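Local coordinates for ethylbenzene dehydrogenase alpha-subunit (Aromatoleum aromaticum, PDB 2IVF), which belongs to the molybdopterin oxidoreductase family and carries MGD, MD1, a molybdenum atom and an iron/sulfur cluster, at residues 126-131 / 849-854; 82-87 / 653-658. All blocks are in the same frame, centred on the assembly; numbering follows the deposited sequence.

Interaction 1. Residues 126-131 / 849-854; sequences GCQKGS and HPRVSI. With MGD (2-amino-5,6-dimercapto-7-methyl-3,7,8a,9-tetrahydro-8-oxa-1,3,9,10-tetraaza-anthracen-4-one guanosine dinucleotide), chain M; SF4 (iron/sulfur cluster), chain K.
The ammonium group K129 NZ is gripped by two carbonyl oxygens. It donates 2.7 Å to R851 O, slightly tilted from that carbonyl plane, and 3.0 Å to Q128 OE1, which it meets from above the amide plane. This joins a cluster-binding loop, 126-131, to a loop of the dinucleotide-binding domain, 849-854. K129 lies between iron/sulfur cluster and pterin, consistent with the lysine found there in related molybdopterin enzymes. Its chain bends at chi2 (83°) and chi3 (66°), which folds it back so that NZ reaches R851 O and still lies 3.2 Å from MGD N19. I854 crosses the lysine at about a right angle, with CD1 3.6 Å from K129 CE. The same methyl meets the pterin at MGD C19, and I854 CG1 faces sulfur S2 of the cluster. Backbone oxygens of 849-854 read the pterin rim: S853 O accepts from MGD N18 at 2.8 Å, and P850 O takes a weak bond from MGD N19. The R851 guanidinium reaches the beta-subunit, where NH1 forms salt bridges with E132 and D133 of that chain. On the cluster side, C127 SG binds iron FE1 at 2.3 Å. That sulfur also accepts a long but nearly straight bond from G130 N, 3.5 Å away with an angle of 178°.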
loop_
_atom_site.group_PDB
_atom_site.type_symbol
_atom_site.label_atom_id
_atom_site.label_comp_id
_atom_site.label_asym_id
_atom_site.label_seq_id
_atom_site.Cartn_x
_atom_site.Cartn_y
_atom_site.Cartn_z
ATOM N N GLY A 126 -0.111 -10.348 -4.739
ATOM C CA GLY A 126 0.628 -9.173 -5.079
ATOM C C GLY A 126 -0.016 -7.866 -4.635
ATOM O O GLY A 126 -1.157 -7.813 -4.149
ATOM N N CYS A 127 0.791 -6.811 -4.754
ATOM C CA CYS A 127 0.348 -5.464 -4.500
ATOM C C CYS A 127 1.221 -4.495 -5.264
ATOM O O CYS A 127 2.198 -4.907 -5.952
ATOM C CB CYS A 127 0.376 -5.160 -3.050
ATOM S SG CYS A 127 2.008 -4.716 -2.349
ATOM N N GLN A 128 0.892 -3.219 -5.151
ATOM C CA GLN A 128 1.556 -2.239 -6.018
ATOM C C GLN A 128 3.005 -1.963 -5.546
ATOM O O GLN A 128 3.877 -1.631 -6.353
ATOM C CB GLN A 128 0.714 -0.945 -6.151
ATOM C CG GLN A 128 0.768 0.006 -4.914
ATOM C CD GLN A 128 -0.063 -0.468 -3.742
ATOM O OE1 GLN A 128 -0.195 -1.679 -3.503
ATOM N NE2 GLN A 128 -0.576 0.469 -2.958
ATOM N N LYS A 129 3.269 -2.130 -4.249
ATOM C CA LYS A 129 4.588 -1.894 -3.742
ATOM C C LYS A 129 5.479 -3.029 -4.237
ATOM O O LYS A 129 6.544 -2.777 -4.772
ATOM C CB LYS A 129 4.592 -1.859 -2.238
ATOM C CG LYS A 129 4.060 -0.567 -1.644
ATOM C CD LYS A 129 2.524 -0.547 -1.558
ATOM C CE LYS A 129 1.969 -1.578 -0.569
ATOM N NZ LYS A 129 0.474 -1.592 -0.581
ATOM N N GLY A 130 5.015 -4.258 -4.053
ATOM C CA GLY A 130 5.739 -5.462 -4.510
ATOM C C GLY A 130 5.981 -5.483 -6.001
ATOM O O GLY A 130 7.069 -5.861 -6.480
ATOM N N SER A 131 4.954 -5.078 -6.741
ATOM C CA SER A 131 4.976 -5.107 -8.205
ATOM C C SER A 131 5.817 -3.976 -8.823
ATOM O O SER A 131 5.967 -3.923 -10.060
ATOM C CB SER A 131 3.544 -5.057 -8.729
ATOM O OG SER A 131 2.834 -6.235 -8.380
ATOM N N HIS A 849 -2.146 1.677 8.544
ATOM C CA HIS A 849 -0.951 1.388 7.851
ATOM C C HIS A 849 -1.161 1.871 6.426
ATOM O O HIS A 849 -2.256 1.816 5.905
ATOM C CB HIS A 849 -0.674 -0.102 7.974
ATOM C CG HIS A 849 -0.059 -0.449 9.302
ATOM N ND1 HIS A 849 0.975 -1.344 9.442
ATOM C CD2 HIS A 849 -0.224 0.125 10.511
ATOM C CE1 HIS A 849 1.379 -1.359 10.704
ATOM N NE2 HIS A 849 0.645 -0.493 11.384
ATOM N N PRO A 850 -0.123 2.409 5.837
ATOM C CA PRO A 850 -0.209 3.075 4.574
ATOM C C PRO A 850 -0.588 2.164 3.434
ATOM O O PRO A 850 -0.066 1.067 3.300
ATOM C CB PRO A 850 1.167 3.666 4.368
ATOM C CG PRO A 850 2.047 2.941 5.299
ATOM C CD PRO A 850 1.226 2.463 6.420
ATOM N N ARG A 851 -1.494 2.642 2.613
ATOM C CA ARG A 851 -1.694 2.014 1.319
ATOM C C ARG A 851 -0.394 2.053 0.530
ATOM O O ARG A 851 -0.036 1.070 -0.146
ATOM C CB ARG A 851 -2.708 2.774 0.512
ATOM C CG ARG A 851 -2.730 2.307 -0.911
ATOM C CD ARG A 851 -3.800 3.013 -1.709
ATOM N NE ARG A 851 -5.097 2.464 -1.484
ATOM C CZ ARG A 851 -6.231 3.129 -1.570
ATOM N NH1 ARG A 851 -6.263 4.453 -1.690
ATOM N NH2 ARG A 851 -7.346 2.465 -1.364
ATOM N N VAL A 852 0.345 3.153 0.668
ATOM C CA VAL A 852 1.328 3.535 -0.365
ATOM C C VAL A 852 2.727 2.937 -0.139
ATOM O O VAL A 852 3.658 3.154 -0.919
ATOM C CB VAL A 852 1.398 5.068 -0.492
ATOM C CG1 VAL A 852 0.016 5.622 -0.876
ATOM C CG2 VAL A 852 1.862 5.717 0.851
ATOM N N SER A 853 2.862 2.178 0.932
ATOM C CA SER A 853 4.146 1.625 1.357
ATOM C C SER A 853 3.872 0.493 2.293
ATOM O O SER A 853 2.810 0.468 2.921
ATOM C CB SER A 853 5.012 2.676 2.052
ATOM O OG SER A 853 6.260 2.140 2.507
ATOM N N ILE A 854 4.831 -0.435 2.392
ATOM C CA ILE A 854 4.856 -1.409 3.488
ATOM C C ILE A 854 5.766 -0.750 4.556
ATOM O O ILE A 854 7.004 -0.621 4.404
ATOM C CB ILE A 854 5.337 -2.812 3.076
ATOM C CG1 ILE A 854 4.482 -3.353 1.920
ATOM C CG2 ILE A 854 5.288 -3.759 4.229
ATOM C CD1 ILE A 854 2.950 -3.530 2.253
HETATM P PB MGD M . -5.006 -0.431 10.548
HETATM O O1B MGD M . -4.342 -0.057 9.269
HETATM O O2B MGD M . -4.492 0.260 11.758
HETATM O O3B MGD M . -5.026 -1.971 10.887
HETATM O O3A MGD M . -3.504 -3.196 9.253
HETATM P PA MGD M . -4.945 -3.284 9.933
HETATM O O1A MGD M . -5.907 -3.263 8.826
HETATM O O2A MGD M . -4.991 -4.397 10.863
HETATM O "O5'" MGD M . -6.583 -0.136 10.446
HETATM C "C5'" MGD M . -7.026 1.165 10.034
HETATM C "C4'" MGD M . -8.519 1.321 10.312
HETATM O "O4'" MGD M . -8.750 1.365 11.713
HETATM C "C3'" MGD M . -8.810 2.732 9.856
HETATM O "O3'" MGD M . -9.248 2.650 8.505
HETATM C "C2'" MGD M . -9.930 3.171 10.808
HETATM O "O2'" MGD M . -11.155 3.344 10.071
HETATM C "C1'" MGD M . -10.030 2.009 11.810
HETATM N N9 MGD M . -10.205 2.560 13.175
HETATM C C8 MGD M . -9.437 3.451 13.821
HETATM N N7 MGD M . -9.897 3.663 15.059
HETATM C C5 MGD M . -10.985 2.862 15.197
HETATM C C6 MGD M . -11.924 2.617 16.188
HETATM O O6 MGD M . -11.954 3.175 17.292
HETATM N N1 MGD M . -12.919 1.674 15.915
HETATM C C2 MGD M . -13.054 0.981 14.702
HETATM N N2 MGD M . -14.082 0.082 14.524
HETATM N N3 MGD M . -12.122 1.216 13.768
HETATM C C4 MGD M . -11.139 2.140 13.992
HETATM C C10 MGD M . -2.351 -3.170 10.012
HETATM C C11 MGD M . -1.377 -4.167 9.433
HETATM O O11 MGD M . -1.158 -3.828 8.126
HETATM C C12 MGD M . -0.063 -4.311 10.216
HETATM S S12 MGD M . -0.004 -4.160 11.967
HETATM C C13 MGD M . 1.101 -4.572 9.538
HETATM S S13 MGD M . 2.574 -4.762 10.425
HETATM C C14 MGD M . 1.110 -4.669 8.051
HETATM N N15 MGD M . 1.601 -3.356 7.544
HETATM C C16 MGD M . 1.205 -2.862 6.286
HETATM C C17 MGD M . 1.745 -1.735 5.722
HETATM O O17 MGD M . 2.618 -1.059 6.317
HETATM N N18 MGD M . 1.264 -1.334 4.459
HETATM C C19 MGD M . 0.314 -2.026 3.774
HETATM N N19 MGD M . -0.076 -1.550 2.575
HETATM N N20 MGD M . -0.215 -3.102 4.375
HETATM C C21 MGD M . 0.225 -3.537 5.567
HETATM N N22 MGD M . -0.336 -4.665 6.157
HETATM C C23 MGD M . -0.356 -4.874 7.576
HETATM FE FE1 SF4 K . 2.890 -6.701 -1.572
HETATM FE FE2 SF4 K . 2.757 -9.413 -1.573
HETATM FE FE3 SF4 K . 5.141 -8.224 -1.621
HETATM FE FE4 SF4 K . 3.604 -8.107 0.649
HETATM S S1 SF4 K . 4.590 -9.956 -0.205
HETATM S S2 SF4 K . 4.785 -6.351 -0.383
HETATM S S3 SF4 K . 1.526 -8.047 -0.302
HETATM S S4 SF4 K . 3.554 -8.117 -3.286
#

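Interaction 2. Residues 82-87 / 653-658; sequences HLNICW and AWYYEK. With MD1 (phosphoric acid 4-(2-amino-4-oxo-3,4,5,6,-tetrahydro-pteridin-6-yl)-2-hydroxy-3,4-dimercapto-but-3-en-yl ester guanylate ester), chain N; SF4 (iron/sulfur cluster), chain K.
H82 is a histidine ligand of the iron/sulfur cluster, and its far nitrogen is held by Y656. H82 ND1 binds FE3 at 2.2 Å. On the other side of the ring, H82 NE2 donates to Y656 OH at 2.8 Å, with an N-H...O angle of 153°. The H82 ring leaves CB beside the backbone N (chi1 -40°), which helps to set ND1 at the iron and NE2 at Y656. The hydroxyl lies close to the imidazole plane, so the bond helps to fix the ring rotation. The two rings meet rim to rim with their planes 50° apart. Y656 OH has a second partner in E106. Y655 and Y656 are the two central residues of a type II beta turn, W654 to E657. Y655 is the wedge of the contact. L83 N lies 3.6 Å above the plane of the Y655 ring, over its centre, and has no polar partner in the model. W654 CD1 lies on the opposite face of that ring. L83 CD2 packs on Y655 CD1 at 3.4 Å. N84 crosses the tyrosine with its amide steep to the ring, and N84 ND2 comes 3.4 Å from cluster sulfur S2. C86 SG binds FE4. Beyond the wedge lies the guanine of MD1. Y655 OH, bonded to H194 O, is 2.8 Å from MD1 N7. K658 NZ donates 2.9 Å to MD1 O6 and is also paired with E687. A neutral imidazole in place of a thiolate would leave the cluster less negative and probably shift its potential, while E106 behind Y656 could polarise the ligand.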
loop_
_atom_site.group_PDB
_atom_site.type_symbol
_atom_site.label_atom_id
_atom_site.label_comp_id
_atom_site.label_asym_id
_atom_site.label_seq_id
_atom_site.Cartn_x
_atom_site.Cartn_y
_atom_site.Cartn_z
ATOM N N HIS A 82 8.858 -10.321 -1.143
ATOM C CA HIS A 82 9.266 -9.178 -0.311
ATOM C C HIS A 82 9.192 -9.555 1.177
ATOM O O HIS A 82 8.254 -10.201 1.590
ATOM C CB HIS A 82 8.376 -7.999 -0.716
ATOM C CG HIS A 82 8.144 -7.941 -2.201
ATOM N ND1 HIS A 82 6.940 -8.269 -2.806
ATOM C CD2 HIS A 82 9.023 -7.742 -3.211
ATOM C CE1 HIS A 82 7.083 -8.232 -4.119
ATOM N NE2 HIS A 82 8.331 -7.885 -4.393
ATOM N N LEU A 83 10.212 -9.196 1.959
ATOM C CA LEU A 83 10.294 -9.651 3.339
ATOM C C LEU A 83 9.704 -8.634 4.310
ATOM O O LEU A 83 9.436 -8.979 5.447
ATOM C CB LEU A 83 11.733 -9.994 3.688
ATOM C CG LEU A 83 12.315 -11.202 2.931
ATOM C CD1 LEU A 83 11.313 -12.336 2.690
ATOM C CD2 LEU A 83 12.874 -10.759 1.606
ATOM N N ASN A 84 9.460 -7.413 3.825
ATOM C CA ASN A 84 8.685 -6.401 4.541
ATOM C C ASN A 84 7.441 -7.016 5.099
ATOM O O ASN A 84 6.826 -7.821 4.483
ATOM C CB ASN A 84 8.413 -5.107 3.718
ATOM C CG ASN A 84 7.744 -5.318 2.369
ATOM O OD1 ASN A 84 7.934 -4.493 1.439
ATOM N ND2 ASN A 84 6.944 -6.396 2.226
ATOM N N ILE A 85 7.132 -6.701 6.346
ATOM C CA ILE A 85 5.961 -7.300 6.949
ATOM C C ILE A 85 4.676 -6.569 6.561
ATOM O O ILE A 85 4.136 -5.747 7.286
ATOM C CB ILE A 85 6.112 -7.496 8.483
ATOM C CG1 ILE A 85 7.314 -8.404 8.776
ATOM C CG2 ILE A 85 4.839 -8.132 9.048
ATOM C CD1 ILE A 85 7.272 -9.819 8.025
ATOM N N CYS A 86 4.187 -6.866 5.357
ATOM C CA CYS A 86 2.766 -6.788 5.130
ATOM C C CYS A 86 2.148 -7.824 6.045
ATOM O O CYS A 86 2.806 -8.799 6.395
ATOM C CB CYS A 86 2.442 -7.041 3.657
ATOM S SG CYS A 86 3.503 -8.351 2.910
ATOM N N TRP A 87 0.880 -7.624 6.414
ATOM C CA TRP A 87 0.172 -8.495 7.305
ATOM C C TRP A 87 -1.310 -8.507 6.947
ATOM O O TRP A 87 -1.927 -7.451 6.738
ATOM C CB TRP A 87 0.319 -8.089 8.784
ATOM C CG TRP A 87 -0.005 -9.253 9.629
ATOM C CD1 TRP A 87 -1.212 -9.539 10.193
ATOM C CD2 TRP A 87 0.844 -10.356 9.917
ATOM N NE1 TRP A 87 -1.151 -10.741 10.844
ATOM C CE2 TRP A 87 0.107 -11.257 10.706
ATOM C CE3 TRP A 87 2.178 -10.644 9.635
ATOM C CZ2 TRP A 87 0.651 -12.445 11.219
ATOM C CZ3 TRP A 87 2.711 -11.854 10.087
ATOM C CH2 TRP A 87 1.955 -12.726 10.920
ATOM N N ALA A 653 21.778 -5.816 1.965
ATOM C CA ALA A 653 21.192 -6.367 0.779
ATOM C C ALA A 653 19.673 -6.283 0.953
ATOM O O ALA A 653 19.168 -6.420 2.063
ATOM C CB ALA A 653 21.677 -7.814 0.613
ATOM N N TRP A 654 18.930 -6.028 -0.123
ATOM C CA TRP A 654 17.481 -5.887 -0.010
ATOM C C TRP A 654 16.781 -7.105 -0.649
ATOM O O TRP A 654 17.400 -8.120 -0.942
ATOM C CB TRP A 654 17.043 -4.571 -0.693
ATOM C CG TRP A 654 15.988 -3.803 0.015
ATOM C CD1 TRP A 654 15.161 -4.249 1.006
ATOM C CD2 TRP A 654 15.634 -2.435 -0.210
ATOM N NE1 TRP A 654 14.342 -3.255 1.423
ATOM C CE2 TRP A 654 14.623 -2.116 0.712
ATOM C CE3 TRP A 654 16.095 -1.438 -1.090
ATOM C CZ2 TRP A 654 14.026 -0.859 0.764
ATOM C CZ3 TRP A 654 15.496 -0.174 -1.044
ATOM C CH2 TRP A 654 14.489 0.103 -0.111
ATOM N N TYR A 655 15.486 -6.991 -0.907
ATOM C CA TYR A 655 14.727 -8.132 -1.442
ATOM C C TYR A 655 15.223 -8.410 -2.848
ATOM O O TYR A 655 15.555 -7.483 -3.611
ATOM C CB TYR A 655 13.197 -7.918 -1.408
ATOM C CG TYR A 655 12.737 -7.203 -0.161
ATOM C CD1 TYR A 655 13.379 -7.391 1.073
ATOM C CD2 TYR A 655 11.695 -6.293 -0.218
ATOM C CE1 TYR A 655 12.973 -6.713 2.189
ATOM C CE2 TYR A 655 11.292 -5.612 0.890
ATOM C CZ TYR A 655 11.926 -5.810 2.068
ATOM O OH TYR A 655 11.515 -5.095 3.109
ATOM N N TYR A 656 15.304 -9.697 -3.161
ATOM C CA TYR A 656 15.814 -10.209 -4.454
ATOM C C TYR A 656 17.322 -10.263 -4.507
ATOM O O TYR A 656 17.897 -10.776 -5.484
ATOM C CB TYR A 656 15.388 -9.405 -5.675
ATOM C CG TYR A 656 13.939 -9.045 -5.885
ATOM C CD1 TYR A 656 12.899 -9.697 -5.214
ATOM C CD2 TYR A 656 13.615 -8.047 -6.810
ATOM C CE1 TYR A 656 11.574 -9.330 -5.426
ATOM C CE2 TYR A 656 12.326 -7.665 -7.032
ATOM C CZ TYR A 656 11.281 -8.327 -6.353
ATOM O OH TYR A 656 9.990 -7.961 -6.588
ATOM N N GLU A 657 17.983 -9.753 -3.480
ATOM C CA GLU A 657 19.459 -9.610 -3.482
ATOM C C GLU A 657 20.123 -10.511 -2.452
ATOM O O GLU A 657 21.345 -10.444 -2.229
ATOM C CB GLU A 657 19.856 -8.183 -3.177
ATOM C CG GLU A 657 19.416 -7.160 -4.221
ATOM C CD GLU A 657 19.819 -5.743 -3.866
ATOM O OE1 GLU A 657 20.047 -5.480 -2.675
ATOM O OE2 GLU A 657 19.899 -4.886 -4.784
ATOM N N LYS A 658 19.299 -11.346 -1.815
ATOM C CA LYS A 658 19.727 -12.293 -0.795
ATOM C C LYS A 658 18.694 -13.390 -0.666
ATOM O O LYS A 658 17.486 -13.173 -0.811
ATOM C CB LYS A 658 19.902 -11.599 0.542
ATOM C CG LYS A 658 18.626 -11.027 1.118
ATOM C CD LYS A 658 18.961 -10.007 2.260
ATOM C CE LYS A 658 17.650 -9.388 2.692
ATOM N NZ LYS A 658 17.835 -8.230 3.617
HETATM P PB MD1 N . 9.087 -0.265 11.818
HETATM O O3B MD1 N . 8.964 0.190 10.308
HETATM O O1B MD1 N . 9.365 -1.725 11.810
HETATM O O2B MD1 N . 9.858 0.690 12.645
HETATM O O3A MD1 N . 7.589 -0.088 12.309
HETATM C C10 MD1 N . 6.606 -1.143 12.222
HETATM C C11 MD1 N . 5.307 -0.466 12.630
HETATM O O11 MD1 N . 4.913 0.280 11.428
HETATM C C12 MD1 N . 4.249 -1.497 12.919
HETATM S S12 MD1 N . 4.406 -3.122 12.406
HETATM C C13 MD1 N . 3.077 -1.157 13.547
HETATM S S13 MD1 N . 1.849 -2.277 13.837
HETATM C C14 MD1 N . 2.808 0.211 14.046
HETATM N N15 MD1 N . 1.691 0.921 13.522
HETATM C C16 MD1 N . 1.464 2.233 13.846
HETATM C C15 MD1 N . 0.291 2.806 13.390
HETATM O O14 MD1 N . -0.544 2.149 12.712
HETATM N N17 MD1 N . 0.157 4.128 13.669
HETATM C C17 MD1 N . 1.100 4.822 14.428
HETATM N N16 MD1 N . 0.849 6.103 14.661
HETATM N N18 MD1 N . 2.205 4.218 14.895
HETATM C C20 MD1 N . 2.385 2.944 14.618
HETATM N N8 MD1 N . 3.474 2.315 15.130
HETATM C C7 MD1 N . 3.845 0.953 14.853
HETATM P PA MD1 N . 9.872 1.124 9.363
HETATM O O1A MD1 N . 9.555 0.684 7.970
HETATM O O2A MD1 N . 9.585 2.534 9.709
HETATM O "O5'" MD1 N . 11.377 0.800 9.718
HETATM C "C5'" MD1 N . 11.866 -0.467 9.295
HETATM C "C4'" MD1 N . 13.141 -0.291 8.580
HETATM O "O4'" MD1 N . 13.424 -1.590 8.075
HETATM C "C1'" MD1 N . 14.174 -1.352 6.883
HETATM N N9 MD1 N . 14.237 -2.498 5.966
HETATM C C4 MD1 N . 15.316 -3.253 5.824
HETATM N N3 MD1 N . 16.512 -3.176 6.455
HETATM C C2 MD1 N . 17.475 -4.054 6.172
HETATM N N2 MD1 N . 18.674 -3.995 6.811
HETATM N N1 MD1 N . 17.242 -4.975 5.169
HETATM C C6 MD1 N . 16.055 -5.106 4.490
HETATM O O6 MD1 N . 15.929 -6.009 3.663
HETATM C C5 MD1 N . 15.032 -4.209 4.835
HETATM N N7 MD1 N . 13.792 -3.993 4.410
HETATM C C8 MD1 N . 13.319 -2.960 5.112
HETATM C "C2'" MD1 N . 13.452 -0.195 6.199
HETATM O "O2'" MD1 N . 14.292 0.559 5.291
HETATM C "C3'" MD1 N . 12.916 0.633 7.377
HETATM O "O3'" MD1 N . 13.659 1.867 7.559
HETATM FE FE1 SF4 K . 2.890 -6.701 -1.572
HETATM FE FE2 SF4 K . 2.757 -9.413 -1.573
HETATM FE FE3 SF4 K . 5.141 -8.224 -1.621
HETATM FE FE4 SF4 K . 3.604 -8.107 0.649
HETATM S S1 SF4 K . 4.590 -9.956 -0.205
HETATM S S2 SF4 K . 4.785 -6.351 -0.383
HETATM S S3 SF4 K . 1.526 -8.047 -0.302
HETATM S S4 SF4 K . 3.554 -8.117 -3.286
#

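From the N terminus the chain meets 82-87, after strand 76-80, then 126-131, before helix 134-137. Much later comes segment 653-658, which follows strand 648-651. Segment 849-854 is last and follows strand 843-846. Interaction 2 closes the first loop, of 565 residues, and interaction 1 closes the second, of 717. The loops cross, since their ends alternate along the chain. Both contacts share the iron/sulfur cluster, and they touch directly: G130 CA lies 3.1 Å from H82 CE1, and I854 CG2 lies 3.4 Å from N84 CB. Together they tie the N-terminal cluster loops to the molybdopterin oxidoreductase region on the MD1 guanine side and to the dinucleotide-binding domain on the MGD pterin side.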